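Local coordinates for diaminopimelate decarboxylase (Phaeodactylum tricornutum, PDB 7JPJ), which probably decarboxylates diaminopimelate to lysine with the help of pyridoxal 5'-phosphate, the last step of bacterial-type lysine biosynthesis, and works as a dimer, at residues G207-A217 / V248-V259. Sequence-based numbering, arbitrary orientation.
Sequences GSDPEIWQQVA and VTTDLQKIGKPV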
loop_
_atom_site.group_PDB
_atom_site.type_symbol
_atom_site.label_atom_id
_atom_site.label_comp_id
_atom_site.label_asym_id
_atom_site.label_seq_id
_atom_site.Cartn_x
_atom_site.Cartn_y
_atom_site.Cartn_z
ATOM N N GLY A 207 -9.769 22.196 1.884
ATOM C CA GLY A 207 -11.073 22.668 1.469
ATOM C C GLY A 207 -11.005 23.691 0.343
ATOM O O GLY A 207 -9.956 23.964 -0.245
ATOM N N SER A 208 -12.174 24.267 0.054
ATOM C CA SER A 208 -12.336 25.238 -1.022
ATOM C C SER A 208 -12.974 26.528 -0.519
ATOM O O SER A 208 -13.607 27.256 -1.288
ATOM C CB SER A 208 -13.165 24.651 -2.163
ATOM O OG SER A 208 -12.751 23.331 -2.467
ATOM N N ASP A 209 -12.833 26.815 0.771
ATOM C CA ASP A 209 -13.366 28.048 1.333
ATOM C C ASP A 209 -12.327 29.150 1.208
ATOM O O ASP A 209 -11.234 29.019 1.774
ATOM C CB ASP A 209 -13.745 27.861 2.788
ATOM C CG ASP A 209 -14.299 29.135 3.415
ATOM O OD1 ASP A 209 -14.672 30.064 2.666
ATOM O OD2 ASP A 209 -14.371 29.204 4.660
ATOM N N PRO A 210 -12.614 30.235 0.488
ATOM C CA PRO A 210 -11.630 31.323 0.391
ATOM C C PRO A 210 -11.288 31.942 1.734
ATOM O O PRO A 210 -10.141 32.362 1.938
ATOM C CB PRO A 210 -12.315 32.330 -0.544
ATOM C CG PRO A 210 -13.318 31.525 -1.305
ATOM C CD PRO A 210 -13.799 30.478 -0.352
ATOM N N GLU A 211 -12.244 32.005 2.663
ATOM C CA GLU A 211 -11.986 32.602 3.967
ATOM C C GLU A 211 -11.157 31.701 4.877
ATOM O O GLU A 211 -10.588 32.191 5.859
ATOM C CB GLU A 211 -13.310 32.969 4.647
ATOM C CG GLU A 211 -13.235 33.997 5.797
ATOM C CD GLU A 211 -12.462 35.288 5.491
ATOM O OE1 GLU A 211 -12.322 36.108 6.427
ATOM O OE2 GLU A 211 -12.043 35.526 4.336
ATOM N N ILE A 212 -11.075 30.402 4.580
ATOM C CA ILE A 212 -10.160 29.538 5.319
ATOM C C ILE A 212 -8.735 29.722 4.813
ATOM O O ILE A 212 -7.784 29.774 5.602
ATOM C CB ILE A 212 -10.615 28.068 5.223
ATOM C CG1 ILE A 212 -11.905 27.847 6.018
ATOM C CG2 ILE A 212 -9.513 27.122 5.703
ATOM C CD1 ILE A 212 -11.889 28.445 7.410
ATOM N N TRP A 213 -8.571 29.847 3.494
ATOM C CA TRP A 213 -7.240 30.011 2.920
ATOM C C TRP A 213 -6.632 31.358 3.281
ATOM O O TRP A 213 -5.410 31.463 3.429
ATOM C CB TRP A 213 -7.301 29.839 1.403
ATOM C CG TRP A 213 -7.462 28.411 1.000
ATOM C CD1 TRP A 213 -8.631 27.760 0.734
ATOM C CD2 TRP A 213 -6.418 27.444 0.841
ATOM N NE1 TRP A 213 -8.378 26.447 0.414
ATOM C CE2 TRP A 213 -7.026 26.228 0.472
ATOM C CE3 TRP A 213 -5.027 27.489 0.973
ATOM C CZ2 TRP A 213 -6.293 25.070 0.229
ATOM C CZ3 TRP A 213 -4.299 26.337 0.733
ATOM C CH2 TRP A 213 -4.934 25.144 0.368
ATOM N N GLN A 214 -7.460 32.392 3.430
ATOM C CA GLN A 214 -6.943 33.682 3.872
ATOM C C GLN A 214 -6.430 33.603 5.305
ATOM O O GLN A 214 -5.390 34.187 5.632
ATOM C CB GLN A 214 -8.023 34.753 3.734
ATOM C CG GLN A 214 -7.593 36.123 4.228
ATOM C CD GLN A 214 -8.326 36.536 5.484
ATOM O OE1 GLN A 214 -9.556 36.508 5.536
ATOM N NE2 GLN A 214 -7.572 36.903 6.515
ATOM N N GLN A 215 -7.138 32.876 6.173
ATOM C CA GLN A 215 -6.640 32.668 7.529
ATOM C C GLN A 215 -5.391 31.800 7.542
ATOM O O GLN A 215 -4.517 31.988 8.394
ATOM C CB GLN A 215 -7.725 32.043 8.404
ATOM C CG GLN A 215 -8.588 33.060 9.114
ATOM C CD GLN A 215 -9.916 32.485 9.549
ATOM O OE1 GLN A 215 -10.902 32.533 8.811
ATOM N NE2 GLN A 215 -9.951 31.934 10.757
ATOM N N VAL A 216 -5.293 30.847 6.613
ATOM C CA VAL A 216 -4.067 30.069 6.469
ATOM C C VAL A 216 -2.895 30.989 6.154
ATOM O O VAL A 216 -1.817 30.883 6.751
ATOM C CB VAL A 216 -4.245 28.986 5.388
ATOM C CG1 VAL A 216 -2.897 28.505 4.878
ATOM C CG2 VAL A 216 -5.062 27.820 5.929
ATOM N N ALA A 217 -3.097 31.924 5.221
ATOM C CA ALA A 217 -2.015 32.812 4.808
ATOM C C ALA A 217 -1.633 33.779 5.923
ATOM O O ALA A 217 -0.446 33.982 6.200
ATOM C CB ALA A 217 -2.414 33.576 3.546
ATOM N N VAL A 248 -16.775 19.133 -4.823
ATOM C CA VAL A 248 -16.348 20.458 -5.261
ATOM C C VAL A 248 -14.835 20.471 -5.433
ATOM O O VAL A 248 -14.093 20.065 -4.531
ATOM C CB VAL A 248 -16.801 21.546 -4.272
ATOM C CG1 VAL A 248 -16.091 22.861 -4.560
ATOM C CG2 VAL A 248 -18.311 21.733 -4.345
ATOM N N THR A 249 -14.383 20.933 -6.598
ATOM C CA THR A 249 -12.974 21.207 -6.845
ATOM C C THR A 249 -12.664 22.641 -6.436
ATOM O O THR A 249 -13.457 23.553 -6.683
ATOM C CB THR A 249 -12.636 20.990 -8.325
ATOM O OG1 THR A 249 -12.758 19.599 -8.646
ATOM C CG2 THR A 249 -11.221 21.453 -8.644
ATOM N N THR A 250 -11.512 22.832 -5.796
ATOM C CA THR A 250 -11.122 24.162 -5.345
ATOM C C THR A 250 -10.989 25.114 -6.528
ATOM O O THR A 250 -10.348 24.793 -7.532
ATOM C CB THR A 250 -9.802 24.096 -4.577
ATOM O OG1 THR A 250 -9.891 23.107 -3.545
ATOM C CG2 THR A 250 -9.488 25.445 -3.950
ATOM N N ASP A 251 -11.607 26.286 -6.409
ATOM C CA ASP A 251 -11.462 27.351 -7.397
ATOM C C ASP A 251 -10.253 28.194 -7.008
ATOM O O ASP A 251 -10.311 28.966 -6.045
ATOM C CB ASP A 251 -12.730 28.197 -7.474
ATOM C CG ASP A 251 -12.830 28.993 -8.767
ATOM O OD1 ASP A 251 -11.784 29.249 -9.402
ATOM O OD2 ASP A 251 -13.959 29.364 -9.151
ATOM N N LEU A 252 -9.156 28.044 -7.755
ATOM C CA LEU A 252 -7.918 28.734 -7.403
ATOM C C LEU A 252 -8.052 30.247 -7.525
ATOM O O LEU A 252 -7.343 30.986 -6.832
ATOM C CB LEU A 252 -6.771 28.232 -8.278
ATOM C CG LEU A 252 -6.433 26.749 -8.125
ATOM C CD1 LEU A 252 -5.152 26.409 -8.870
ATOM C CD2 LEU A 252 -6.319 26.383 -6.655
ATOM N N GLN A 253 -8.945 30.729 -8.391
ATOM C CA GLN A 253 -9.141 32.168 -8.506
ATOM C C GLN A 253 -9.908 32.721 -7.310
ATOM O O GLN A 253 -9.641 33.841 -6.859
ATOM C CB GLN A 253 -9.867 32.499 -9.809
ATOM C CG GLN A 253 -9.114 32.085 -11.063
ATOM C CD GLN A 253 -7.793 32.814 -11.216
ATOM O OE1 GLN A 253 -7.654 33.971 -10.813
ATOM N NE2 GLN A 253 -6.812 32.139 -11.805
ATOM N N LYS A 254 -10.857 31.949 -6.775
ATOM C CA LYS A 254 -11.681 32.444 -5.677
ATOM C C LYS A 254 -10.927 32.439 -4.354
ATOM O O LYS A 254 -11.061 33.378 -3.562
ATOM C CB LYS A 254 -12.963 31.616 -5.569
ATOM C CG LYS A 254 -13.966 31.924 -6.660
ATOM C CD LYS A 254 -15.196 31.042 -6.576
ATOM C CE LYS A 254 -16.230 31.481 -7.604
ATOM N NZ LYS A 254 -15.584 31.768 -8.918
ATOM N N ILE A 255 -10.140 31.394 -4.086
ATOM C CA ILE A 255 -9.367 31.363 -2.848
ATOM C C ILE A 255 -8.039 32.093 -2.987
ATOM O O ILE A 255 -7.412 32.425 -1.974
ATOM C CB ILE A 255 -9.110 29.921 -2.378
ATOM C CG1 ILE A 255 -8.118 29.225 -3.310
ATOM C CG2 ILE A 255 -10.419 29.144 -2.290
ATOM C CD1 ILE A 255 -7.377 28.081 -2.667
ATOM N N GLY A 256 -7.599 32.359 -4.213
ATOM C CA GLY A 256 -6.319 32.994 -4.442
ATOM C C GLY A 256 -6.288 34.479 -4.140
ATOM O O GLY A 256 -5.286 34.984 -3.630
ATOM N N LYS A 257 -7.368 35.193 -4.453
ATOM C CA LYS A 257 -7.397 36.642 -4.269
ATOM C C LYS A 257 -7.343 37.036 -2.791
ATOM O O LYS A 257 -6.598 37.962 -2.443
ATOM C CB LYS A 257 -8.628 37.248 -4.953
ATOM C CG LYS A 257 -8.325 38.502 -5.771
ATOM C CD LYS A 257 -7.637 38.155 -7.093
ATOM C CE LYS A 257 -6.730 39.285 -7.576
ATOM N NZ LYS A 257 -5.920 38.881 -8.762
ATOM N N PRO A 258 -8.101 36.391 -1.892
ATOM C CA PRO A 258 -7.910 36.686 -0.460
ATOM C C PRO A 258 -6.521 36.329 0.044
ATOM O O PRO A 258 -6.014 36.986 0.964
ATOM C CB PRO A 258 -8.994 35.838 0.221
ATOM C CG PRO A 258 -10.018 35.627 -0.825
ATOM C CD PRO A 258 -9.258 35.502 -2.102
ATOM N N VAL A 259 -5.891 35.300 -0.526
ATOM C CA VAL A 259 -4.509 34.983 -0.176
ATOM C C VAL A 259 -3.573 36.084 -0.657
ATOM O O VAL A 259 -2.710 36.559 0.089
ATOM C CB VAL A 259 -4.112 33.615 -0.754
ATOM C CG1 VAL A 259 -2.606 33.426 -0.666
ATOM C CG2 VAL A 259 -4.832 32.502 -0.016
#
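The first turns of two neighbouring helices on the outside of the alpha/beta barrel, 210-222 and 252-270, lie side by side here; the axes of 210-217 and 252-259 approach to 8.0 Å at 37°. Ile255 and Trp213 make the centre of the contact. With chi1 at 70°, CG1 of Ile255 sits between its backbone N and carbonyl carbon, and CD1 sits over the five-membered ring of Trp213, 3.5 Å from its centroid and 2° off the ring normal, a CH-pi contact. The indole is steadied at its edge, where Trp213 NE1 donates to Gly207 O, 3.0 Å away and in the ring plane, while Tyr239 stacks on the ring. The other branch of Ile255, CG2, packs 3.9 Å from Pro210 CG. Proline suits this first helical turn, where no backbone N-H is needed, and Pro210 CB also meets Pro258 CG at 4.0 Å. Farther along, Val259 CG2 fits against Trp213 CB (3.9 Å), and Ala217 CB touches Val259 CG1. In the loops ahead of the helices, Ser208 OG and Thr250 OG1 share a 3.1 Å hydrogen bond; Thr250 OG1 also bonds to Lys240 N, linking this junction to the residues around the bound D-lysine. Short carboxylates suit the N-caps, accepting from first-turn N-H groups: Asp209 OD1 from Glu211 N (3.1 Å), Asp251 OD1 weakly from Gln253 N. Side-by-side packing of successive outer helices is typical of beta/alpha (TIM) barrels, the fold of this pyridoxal-binding domain.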